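Local coordinates for tRNA (guanine(6)-N2)-methyltransferase (Thermus thermophilus, PDB 3TMA), which catalyses the S-adenosyl-L-methionine-dependent N2-methylation of the guanosine at position 6 of tRNA(Phe), at residues E48-K53 and D157-E162; T216-A221 and S254-L259; H294-F299 and L315-P320. All coordinates share one frame; numbering follows the deposited sequence.

In the fold
The three contacts follow one another along the chain and divide between two domains. Contact 1 lies at the surface of the N-terminal, THUMP-containing part, its centre about 37 Å from that of contact 2 and about 35 Å from that of contact 3. Contacts 2 and 3 both belong to the Rossmann-fold methyltransferase domain; their centres are about 21 Å apart and they serve the same seven-stranded sheet, packing helices 216-225 and 290-305 against it. Each is close to the presumed S-adenosyl-L-methionine pocket. Segment 216-221 itself starts with Thr216, a binding residue by similarity, while the Phe299 side chain of contact 3 is about 4 Å from that of Ala263, assigned in the same way.

Contact 1. Residues E48-K53 and D157-E162; sequences EVDARK and DVRGEE
Asp50 and Arg159 face each other across 11.1 Å of CA-to-CA separation, and their charged ends meet only loosely. Asp50 OD2 stops 3.9 Å from Arg159 NH1, well out of the guanidinium plane, with carboxylate and guanidinium turned 89° against each other; the long salt bridge is thus purely electrostatic, with no N-H aimed at the oxygen. A water fills in, donating to Asp50 OD2 at 2.8 Å and accepting from Arg159 NH1 at 3.2 Å. The other side of the arginine is much tighter: Arg159 NH2 donates to Asp157 OD2 at 2.6 Å, reaching it on the anti side but 30° out of the carboxylate plane. Asp157 lies two residues earlier on the same strand, and the extended stretch from CG to NE of Arg159 carries the guanidinium to it. Glu23 OE2 is a second salt-bridge partner of NH2. Asp50 OD2 has its stronger partners in Arg55 and Arg57, so cationic groups gather round this carboxylate. Arg159 also opens a type II' turn to Glu162, closed by Arg159 N to Glu162 O (2.9 Å) and Glu162 N to Arg159 O (3.1 Å), with Gly160 at positive phi. This two-residue turn joins strands 152-159 and 162-168 as a beta hairpin, and the salt-bridge network links it to edge strand 48-50 across the mixed, antiparallel-rich sheet of the N-terminal NFLD and THUMP region.

Contact 2. Residues T216-A221 and S254-L259; sequences TIALEA and SWIRFL
Ala218 and Ile256 form the centre of a small, buried, mainly apolar meeting between helix 216-225 and the start of segment 254-259, and they are also the pair of closest backbone approach, 7.2 Å between CA atoms. The two branches of Ile256 do different work. Its CG2, anti to the backbone N, comes within 4.1 Å of Ala218 CB, while the longer arm takes CD1 to 3.7 Å from the carbonyl oxygen Ala218 O and on to Leu219 CD2, 3.9 Å away. Leu219 crosses Ile256 at about a right angle and touches it through CD2. Ala218 CB also meets Phe258 CE1 at 4.0 Å, approaching the ring obliquely. One face of the ring is covered, toward its rim, by Ile256 CG2, 3.4 Å above the plane.

Further out, Ala233 of the neighbouring strand 231-235 touches both Ala218 and Phe258. Helix 238-250 closes the group, with Ala247 and Ala248 against Leu219 and Ala244 against Phe258. Arg257 and Leu259 pair through their backbones with strand 231-235; Ile256 points at the helix, while Phe258 brings only the end of its ring to it. Helix 216-225 begins at Thr216, the last of the Ser214-Gly215-Thr216 group assigned to the S-adenosyl-L-methionine site by similarity. Following the first strand, 207-209, this helix packs across strand 231-235 to edge strand 257-260, consistent with the 3-2-1-4-5-7-6 Rossmann-like sheet of class I methyltransferases.

Contact 3. Residues H294-F299 and L315-P320; sequences HLYWDF and LLTLRP
The one hydrogen bond between the segments joins Tyr296 OH and Thr317 OG1 at 2.8 Å; either hydroxyl could be its donor. The interface belongs to a beta-alpha-beta crossover of the Rossmann-fold domain, in which helix 290-305 connects the parallel neighbours 275-278 and 312-317. Thr317 OG1 is gripped twice. Besides meeting the phenol it accepts from Arg319 N, also at 2.8 Å and with an N-H...O angle of 158°, which makes an ST turn at the end of the strand. The torsion that sets OG1 anti to its own backbone N (chi1 174°) lets one oxygen serve both partners, so the tyrosine is tied to the turn leading into helix 320-326, whose N-cap is Arg319. Leu323 and Ala326 of that helix pack on Tyr296.

One turn further along the helix the contact becomes purely hydrophobic. Phe299 rests edge-to-face against Phe211 and close to Ala263, assigned to the S-adenosyl-L-methionine site by similarity. Toward the strand, the Phe299 and Leu315 side chains run antiparallel alongside one another, and Leu315 CD2 comes to the rim of the ring, close to the ring plane, 4.1 Å from Phe299 CE2.

Contact 1. Residues E48-K53 and D157-E162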
loop_
_atom_site.group_PDB
_atom_site.type_symbol
_atom_site.label_atom_id
_atom_site.label_comp_id
_atom_site.label_asym_id
_atom_site.label_seq_id
_atom_site.Cartn_x
_atom_site.Cartn_y
_atom_site.Cartn_z
ATOM N N GLU A 48 -16.005 4.115 6.902
ATOM C CA GLU A 48 -16.269 4.844 5.660
ATOM C C GLU A 48 -15.134 4.610 4.656
ATOM O O GLU A 48 -13.961 4.567 5.047
ATOM C CB GLU A 48 -16.394 6.336 5.936
ATOM C CG GLU A 48 -17.590 6.709 6.868
ATOM C CD GLU A 48 -17.724 8.233 7.063
ATOM O OE1 GLU A 48 -16.728 8.968 6.859
ATOM O OE2 GLU A 48 -18.824 8.688 7.439
ATOM N N VAL A 49 -15.498 4.426 3.384
ATOM C CA VAL A 49 -14.542 4.142 2.278
ATOM C C VAL A 49 -14.714 5.241 1.235
ATOM O O VAL A 49 -15.838 5.605 0.876
ATOM C CB VAL A 49 -14.860 2.761 1.617
ATOM C CG1 VAL A 49 -14.080 2.567 0.304
ATOM C CG2 VAL A 49 -14.542 1.620 2.600
ATOM N N ASP A 50 -13.618 5.835 0.791
ATOM C CA ASP A 50 -13.709 6.775 -0.334
ATOM C C ASP A 50 -13.263 6.059 -1.609
ATOM O O ASP A 50 -12.065 5.864 -1.840
ATOM C CB ASP A 50 -12.824 8.026 -0.073
ATOM C CG ASP A 50 -13.317 8.880 1.103
ATOM O OD1 ASP A 50 -14.518 8.768 1.502
ATOM O OD2 ASP A 50 -12.510 9.698 1.613
ATOM N N ALA A 51 -14.243 5.595 -2.385
ATOM C CA ALA A 51 -14.033 4.747 -3.585
ATOM C C ALA A 51 -13.067 5.445 -4.524
ATOM O O ALA A 51 -13.218 6.650 -4.775
ATOM C CB ALA A 51 -15.398 4.513 -4.336
ATOM N N ARG A 52 -12.027 4.725 -4.942
ATOM C CA ARG A 52 -11.084 5.225 -5.947
ATOM C C ARG A 52 -10.135 6.307 -5.429
ATOM O O ARG A 52 -9.357 6.891 -6.216
ATOM C CB ARG A 52 -11.850 5.732 -7.193
ATOM C CG ARG A 52 -12.540 4.573 -7.967
ATOM C CD ARG A 52 -13.343 5.069 -9.211
ATOM N NE ARG A 52 -14.389 6.002 -8.815
ATOM C CZ ARG A 52 -15.597 5.631 -8.399
ATOM N NH1 ARG A 52 -15.915 4.341 -8.346
ATOM N NH2 ARG A 52 -16.478 6.548 -8.022
ATOM N N LYS A 53 -10.203 6.594 -4.125
ATOM C CA LYS A 53 -9.341 7.609 -3.499
ATOM C C LYS A 53 -8.263 7.002 -2.582
ATOM O O LYS A 53 -7.361 7.691 -2.136
ATOM C CB LYS A 53 -10.204 8.598 -2.683
ATOM C CG LYS A 53 -11.146 9.505 -3.550
ATOM C CD LYS A 53 -10.330 10.373 -4.498
ATOM C CE LYS A 53 -11.224 11.171 -5.450
ATOM N NZ LYS A 53 -11.168 12.632 -5.150
ATOM N N ASP A 157 -7.805 18.684 6.002
ATOM C CA ASP A 157 -8.243 18.286 4.656
ATOM C C ASP A 157 -9.643 18.833 4.469
ATOM O O ASP A 157 -10.543 18.545 5.292
ATOM C CB ASP A 157 -8.297 16.765 4.491
ATOM C CG ASP A 157 -6.906 16.107 4.398
ATOM O OD1 ASP A 157 -5.917 16.623 4.967
ATOM O OD2 ASP A 157 -6.815 15.038 3.766
ATOM N N VAL A 158 -9.841 19.574 3.382
ATOM C CA VAL A 158 -11.149 20.099 3.060
ATOM C C VAL A 158 -11.696 19.327 1.860
ATOM O O VAL A 158 -11.046 19.241 0.807
ATOM C CB VAL A 158 -11.102 21.622 2.753
ATOM C CG1 VAL A 158 -12.528 22.155 2.487
ATOM C CG2 VAL A 158 -10.466 22.397 3.924
ATOM N N ARG A 159 -12.843 18.685 2.046
ATOM C CA ARG A 159 -13.387 17.822 0.996
ATOM C C ARG A 159 -14.829 18.200 0.766
ATOM O O ARG A 159 -15.698 17.933 1.598
ATOM C CB ARG A 159 -13.255 16.346 1.368
ATOM C CG ARG A 159 -11.964 15.995 2.143
ATOM C CD ARG A 159 -11.545 14.573 1.909
ATOM N NE ARG A 159 -10.207 14.283 2.448
ATOM C CZ ARG A 159 -9.914 13.294 3.290
ATOM N NH1 ARG A 159 -10.875 12.478 3.737
ATOM N NH2 ARG A 159 -8.656 13.135 3.713
ATOM N N GLY A 160 -15.080 18.861 -0.351
ATOM C CA GLY A 160 -16.414 19.421 -0.604
ATOM C C GLY A 160 -16.768 20.393 0.501
ATOM O O GLY A 160 -16.019 21.338 0.757
ATOM N N GLU A 161 -17.893 20.144 1.174
ATOM C CA GLU A 161 -18.360 21.029 2.229
ATOM C C GLU A 161 -17.845 20.675 3.640
ATOM O O GLU A 161 -18.033 21.462 4.569
ATOM C CB GLU A 161 -19.894 21.100 2.259
ATOM C CG GLU A 161 -20.594 21.095 0.885
ATOM N N GLU A 162 -17.189 19.530 3.816
ATOM C CA GLU A 162 -16.670 19.186 5.156
ATOM C C GLU A 162 -15.166 19.378 5.322
ATOM O O GLU A 162 -14.408 19.237 4.364
ATOM C CB GLU A 162 -17.053 17.765 5.573
ATOM C CG GLU A 162 -17.099 16.779 4.463
ATOM C CD GLU A 162 -17.509 15.387 4.922
ATOM O OE1 GLU A 162 -17.491 14.490 4.065
ATOM O OE2 GLU A 162 -17.843 15.198 6.119
HETATM O O HOH W 1 -13.786 12.053 2.450
#

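Contact 2. Residues T216-A221 and S254-L259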
loop_
_atom_site.group_PDB
_atom_site.type_symbol
_atom_site.label_atom_id
_atom_site.label_comp_id
_atom_site.label_asym_id
_atom_site.label_seq_id
_atom_site.Cartn_x
_atom_site.Cartn_y
_atom_site.Cartn_z
ATOM N N THR A 216 11.062 -7.937 -2.881
ATOM C CA THR A 216 9.919 -7.380 -2.120
ATOM C C THR A 216 8.715 -8.295 -1.934
ATOM O O THR A 216 8.220 -8.462 -0.791
ATOM C CB THR A 216 9.433 -6.051 -2.700
ATOM O OG1 THR A 216 10.524 -5.116 -2.710
ATOM C CG2 THR A 216 8.278 -5.483 -1.844
ATOM N N ILE A 217 8.277 -8.945 -3.020
ATOM C CA ILE A 217 7.118 -9.839 -2.924
ATOM C C ILE A 217 7.413 -11.089 -2.064
ATOM O O ILE A 217 6.598 -11.452 -1.195
ATOM C CB ILE A 217 6.618 -10.269 -4.302
ATOM C CG1 ILE A 217 5.926 -9.091 -4.992
ATOM C CG2 ILE A 217 5.602 -11.383 -4.179
ATOM C CD1 ILE A 217 5.752 -9.322 -6.529
ATOM N N ALA A 218 8.594 -11.692 -2.258
ATOM C CA ALA A 218 9.000 -12.846 -1.438
ATOM C C ALA A 218 9.084 -12.516 0.058
ATOM O O ALA A 218 8.670 -13.329 0.897
ATOM C CB ALA A 218 10.370 -13.450 -1.930
ATOM N N LEU A 219 9.636 -11.344 0.392
ATOM C CA LEU A 219 9.823 -10.979 1.782
ATOM C C LEU A 219 8.457 -10.710 2.387
ATOM O O LEU A 219 8.227 -11.072 3.541
ATOM C CB LEU A 219 10.708 -9.696 1.890
ATOM C CG LEU A 219 12.139 -9.842 1.313
ATOM C CD1 LEU A 219 12.819 -8.464 1.112
ATOM C CD2 LEU A 219 12.988 -10.707 2.234
ATOM N N GLU A 220 7.584 -9.971 1.667
ATOM C CA GLU A 220 6.221 -9.730 2.167
ATOM C C GLU A 220 5.462 -11.036 2.448
ATOM O O GLU A 220 4.803 -11.206 3.525
ATOM C CB GLU A 220 5.428 -8.816 1.231
ATOM C CG GLU A 220 4.036 -8.404 1.803
ATOM C CD GLU A 220 4.105 -7.414 3.020
ATOM O OE1 GLU A 220 5.180 -6.862 3.335
ATOM O OE2 GLU A 220 3.068 -7.207 3.671
ATOM N N ALA A 221 5.560 -11.968 1.503
ATOM C CA ALA A 221 4.932 -13.271 1.655
ATOM C C ALA A 221 5.501 -14.031 2.889
ATOM O O ALA A 221 4.748 -14.593 3.696
ATOM C CB ALA A 221 5.170 -14.104 0.377
ATOM N N SER A 254 15.053 -16.078 6.465
ATOM C CA SER A 254 16.011 -16.799 5.689
ATOM C C SER A 254 15.585 -18.103 5.073
ATOM O O SER A 254 16.379 -18.657 4.395
ATOM C CB SER A 254 17.260 -17.061 6.499
ATOM O OG SER A 254 17.855 -15.891 6.958
ATOM N N TRP A 255 14.370 -18.591 5.314
ATOM C CA TRP A 255 13.965 -19.797 4.657
ATOM C C TRP A 255 13.559 -19.577 3.191
ATOM O O TRP A 255 13.287 -20.503 2.547
ATOM C CB TRP A 255 12.838 -20.442 5.418
ATOM C CG TRP A 255 11.613 -19.632 5.518
ATOM C CD1 TRP A 255 10.573 -19.611 4.673
ATOM C CD2 TRP A 255 11.307 -18.716 6.547
ATOM N NE1 TRP A 255 9.622 -18.766 5.109
ATOM C CE2 TRP A 255 10.057 -18.181 6.258
ATOM C CE3 TRP A 255 11.966 -18.299 7.694
ATOM C CZ2 TRP A 255 9.451 -17.270 7.065
ATOM C CZ3 TRP A 255 11.362 -17.388 8.492
ATOM C CH2 TRP A 255 10.124 -16.881 8.177
ATOM N N ILE A 256 13.505 -18.354 2.700
ATOM C CA ILE A 256 13.122 -18.138 1.283
ATOM C C ILE A 256 14.199 -18.764 0.374
ATOM O O ILE A 256 15.393 -18.547 0.601
ATOM C CB ILE A 256 13.039 -16.652 0.955
ATOM C CG1 ILE A 256 11.891 -16.003 1.762
ATOM C CG2 ILE A 256 12.810 -16.458 -0.560
ATOM C CD1 ILE A 256 12.060 -14.448 1.877
ATOM N N ARG A 257 13.778 -19.504 -0.661
ATOM C CA ARG A 257 14.722 -20.100 -1.599
ATOM C C ARG A 257 14.816 -19.166 -2.770
ATOM O O ARG A 257 13.906 -19.161 -3.634
ATOM C CB ARG A 257 14.211 -21.467 -2.058
ATOM C CG ARG A 257 15.088 -22.178 -3.148
ATOM C CD ARG A 257 14.702 -23.691 -3.298
ATOM N NE ARG A 257 15.275 -24.324 -4.495
ATOM C CZ ARG A 257 16.518 -24.817 -4.533
ATOM N NH1 ARG A 257 17.312 -24.717 -3.468
ATOM N NH2 ARG A 257 16.985 -25.374 -5.642
ATOM N N PHE A 258 15.874 -18.351 -2.800
ATOM C CA PHE A 258 16.130 -17.458 -3.947
ATOM C C PHE A 258 17.010 -18.190 -4.969
ATOM O O PHE A 258 18.076 -18.694 -4.633
ATOM C CB PHE A 258 16.868 -16.171 -3.546
ATOM C CG PHE A 258 16.037 -15.212 -2.696
ATOM C CD1 PHE A 258 15.130 -14.352 -3.288
ATOM C CD2 PHE A 258 16.204 -15.171 -1.320
ATOM C CE1 PHE A 258 14.367 -13.447 -2.524
ATOM C CE2 PHE A 258 15.439 -14.291 -0.526
ATOM C CZ PHE A 258 14.516 -13.442 -1.121
ATOM N N LEU A 259 16.632 -18.120 -6.233
ATOM C CA LEU A 259 17.315 -18.905 -7.252
ATOM C C LEU A 259 17.456 -18.081 -8.523
ATOM O O LEU A 259 16.551 -17.320 -8.884
ATOM C CB LEU A 259 16.457 -20.143 -7.521
ATOM C CG LEU A 259 16.976 -21.547 -7.768
ATOM C CD1 LEU A 259 18.015 -22.053 -6.703
ATOM C CD2 LEU A 259 15.758 -22.484 -7.889
#

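Contact 3. Residues H294-F299 and L315-P320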
loop_
_atom_site.group_PDB
_atom_site.type_symbol
_atom_site.label_atom_id
_atom_site.label_comp_id
_atom_site.label_asym_id
_atom_site.label_seq_id
_atom_site.Cartn_x
_atom_site.Cartn_y
_atom_site.Cartn_z
ATOM N N HIS A 294 5.851 -12.620 -25.992
ATOM C CA HIS A 294 6.503 -13.922 -25.886
ATOM C C HIS A 294 6.906 -14.240 -24.453
ATOM O O HIS A 294 6.879 -15.405 -24.051
ATOM C CB HIS A 294 7.717 -14.042 -26.820
ATOM C CG HIS A 294 8.371 -15.395 -26.788
ATOM N ND1 HIS A 294 7.895 -16.470 -27.509
ATOM C CD2 HIS A 294 9.446 -15.850 -26.099
ATOM C CE1 HIS A 294 8.672 -17.519 -27.296
ATOM N NE2 HIS A 294 9.612 -17.173 -26.432
ATOM N N LEU A 295 7.268 -13.234 -23.675
ATOM C CA LEU A 295 7.545 -13.489 -22.249
ATOM C C LEU A 295 6.265 -13.871 -21.530
ATOM O O LEU A 295 6.264 -14.828 -20.742
ATOM C CB LEU A 295 8.217 -12.291 -21.568
ATOM C CG LEU A 295 8.290 -12.211 -20.020
ATOM C CD1 LEU A 295 9.082 -13.345 -19.405
ATOM C CD2 LEU A 295 8.935 -10.897 -19.676
ATOM N N TYR A 296 5.171 -13.143 -21.802
ATOM C CA TYR A 296 3.884 -13.469 -21.162
ATOM C C TYR A 296 3.459 -14.887 -21.552
ATOM O O TYR A 296 2.955 -15.648 -20.727
ATOM C CB TYR A 296 2.781 -12.525 -21.632
ATOM C CG TYR A 296 2.729 -11.176 -20.940
ATOM C CD1 TYR A 296 3.588 -10.864 -19.897
ATOM C CD2 TYR A 296 1.835 -10.193 -21.380
ATOM C CE1 TYR A 296 3.492 -9.630 -19.232
ATOM C CE2 TYR A 296 1.751 -8.951 -20.747
ATOM C CZ TYR A 296 2.586 -8.682 -19.666
ATOM O OH TYR A 296 2.517 -7.442 -19.052
ATOM N N TRP A 297 3.567 -15.182 -22.836
ATOM C CA TRP A 297 3.165 -16.487 -23.367
ATOM C C TRP A 297 3.854 -17.664 -22.630
ATOM O O TRP A 297 3.194 -18.599 -22.119
ATOM C CB TRP A 297 3.561 -16.528 -24.852
ATOM C CG TRP A 297 3.236 -17.816 -25.473
ATOM C CD1 TRP A 297 4.002 -18.963 -25.486
ATOM C CD2 TRP A 297 2.032 -18.131 -26.138
ATOM N NE1 TRP A 297 3.327 -19.965 -26.111
ATOM C CE2 TRP A 297 2.124 -19.474 -26.548
ATOM C CE3 TRP A 297 0.891 -17.394 -26.463
ATOM C CZ2 TRP A 297 1.116 -20.095 -27.260
ATOM C CZ3 TRP A 297 -0.105 -18.011 -27.178
ATOM C CH2 TRP A 297 0.006 -19.349 -27.554
ATOM N N ASP A 298 5.186 -17.604 -22.571
ATOM C CA ASP A 298 5.980 -18.633 -21.911
ATOM C C ASP A 298 5.791 -18.637 -20.385
ATOM O O ASP A 298 5.735 -19.701 -19.763
ATOM C CB ASP A 298 7.468 -18.422 -22.196
ATOM C CG ASP A 298 7.845 -18.659 -23.664
ATOM O OD1 ASP A 298 7.038 -19.223 -24.451
ATOM O OD2 ASP A 298 8.987 -18.269 -24.020
ATOM N N PHE A 299 5.745 -17.454 -19.781
ATOM C CA PHE A 299 5.557 -17.392 -18.357
ATOM C C PHE A 299 4.200 -17.985 -17.958
ATOM O O PHE A 299 4.113 -18.738 -16.996
ATOM C CB PHE A 299 5.677 -15.954 -17.812
ATOM C CG PHE A 299 5.021 -15.780 -16.455
ATOM C CD1 PHE A 299 5.582 -16.359 -15.333
ATOM C CD2 PHE A 299 3.855 -15.048 -16.326
ATOM C CE1 PHE A 299 4.981 -16.249 -14.092
ATOM C CE2 PHE A 299 3.230 -14.917 -15.099
ATOM C CZ PHE A 299 3.770 -15.551 -13.980
ATOM N N LEU A 315 -1.538 -11.426 -10.622
ATOM C CA LEU A 315 -0.560 -10.756 -11.398
ATOM C C LEU A 315 -0.843 -9.314 -11.694
ATOM O O LEU A 315 -1.952 -8.920 -11.845
ATOM C CB LEU A 315 -0.144 -11.554 -12.640
ATOM C CG LEU A 315 -0.818 -11.446 -13.996
ATOM C CD1 LEU A 315 -0.686 -9.996 -14.538
ATOM C CD2 LEU A 315 -0.072 -12.427 -14.890
ATOM N N LEU A 316 0.214 -8.545 -11.760
ATOM C CA LEU A 316 0.065 -7.096 -12.003
ATOM C C LEU A 316 0.563 -6.758 -13.416
ATOM O O LEU A 316 1.674 -7.195 -13.795
ATOM C CB LEU A 316 0.922 -6.396 -10.938
ATOM C CG LEU A 316 0.923 -4.918 -10.594
ATOM C CD1 LEU A 316 -0.446 -4.339 -10.237
ATOM C CD2 LEU A 316 1.856 -4.848 -9.398
ATOM N N THR A 317 -0.203 -6.003 -14.206
ATOM C CA THR A 317 0.255 -5.657 -15.556
ATOM C C THR A 317 -0.305 -4.310 -16.042
ATOM O O THR A 317 -1.493 -4.034 -15.869
ATOM C CB THR A 317 -0.129 -6.789 -16.626
ATOM O OG1 THR A 317 0.210 -6.347 -17.948
ATOM C CG2 THR A 317 -1.634 -7.058 -16.606
ATOM N N LEU A 318 0.530 -3.548 -16.739
ATOM C CA LEU A 318 0.081 -2.383 -17.500
ATOM C C LEU A 318 -0.553 -2.713 -18.836
ATOM O O LEU A 318 -1.117 -1.815 -19.522
ATOM C CB LEU A 318 1.221 -1.347 -17.673
ATOM C CG LEU A 318 1.535 -0.601 -16.354
ATOM C CD1 LEU A 318 2.964 -0.011 -16.383
ATOM C CD2 LEU A 318 0.474 0.479 -16.082
ATOM N N ARG A 319 -0.490 -3.989 -19.229
ATOM C CA ARG A 319 -0.962 -4.378 -20.563
ATOM C C ARG A 319 -2.033 -5.487 -20.498
ATOM O O ARG A 319 -1.777 -6.617 -20.922
ATOM C CB ARG A 319 0.239 -4.830 -21.403
ATOM C CG ARG A 319 1.163 -3.666 -21.822
ATOM C CD ARG A 319 2.332 -4.158 -22.646
ATOM N NE ARG A 319 3.250 -3.082 -23.004
ATOM C CZ ARG A 319 3.177 -2.342 -24.103
ATOM N NH1 ARG A 319 2.220 -2.534 -25.027
ATOM N NH2 ARG A 319 4.100 -1.418 -24.286
ATOM N N PRO A 320 -3.255 -5.152 -20.034
ATOM C CA PRO A 320 -4.267 -6.198 -19.843
ATOM C C PRO A 320 -4.715 -6.884 -21.133
ATOM O O PRO A 320 -4.905 -8.114 -21.139
ATOM C CB PRO A 320 -5.433 -5.464 -19.157
ATOM C CG PRO A 320 -5.238 -4.010 -19.519
ATOM C CD PRO A 320 -3.732 -3.833 -19.577
#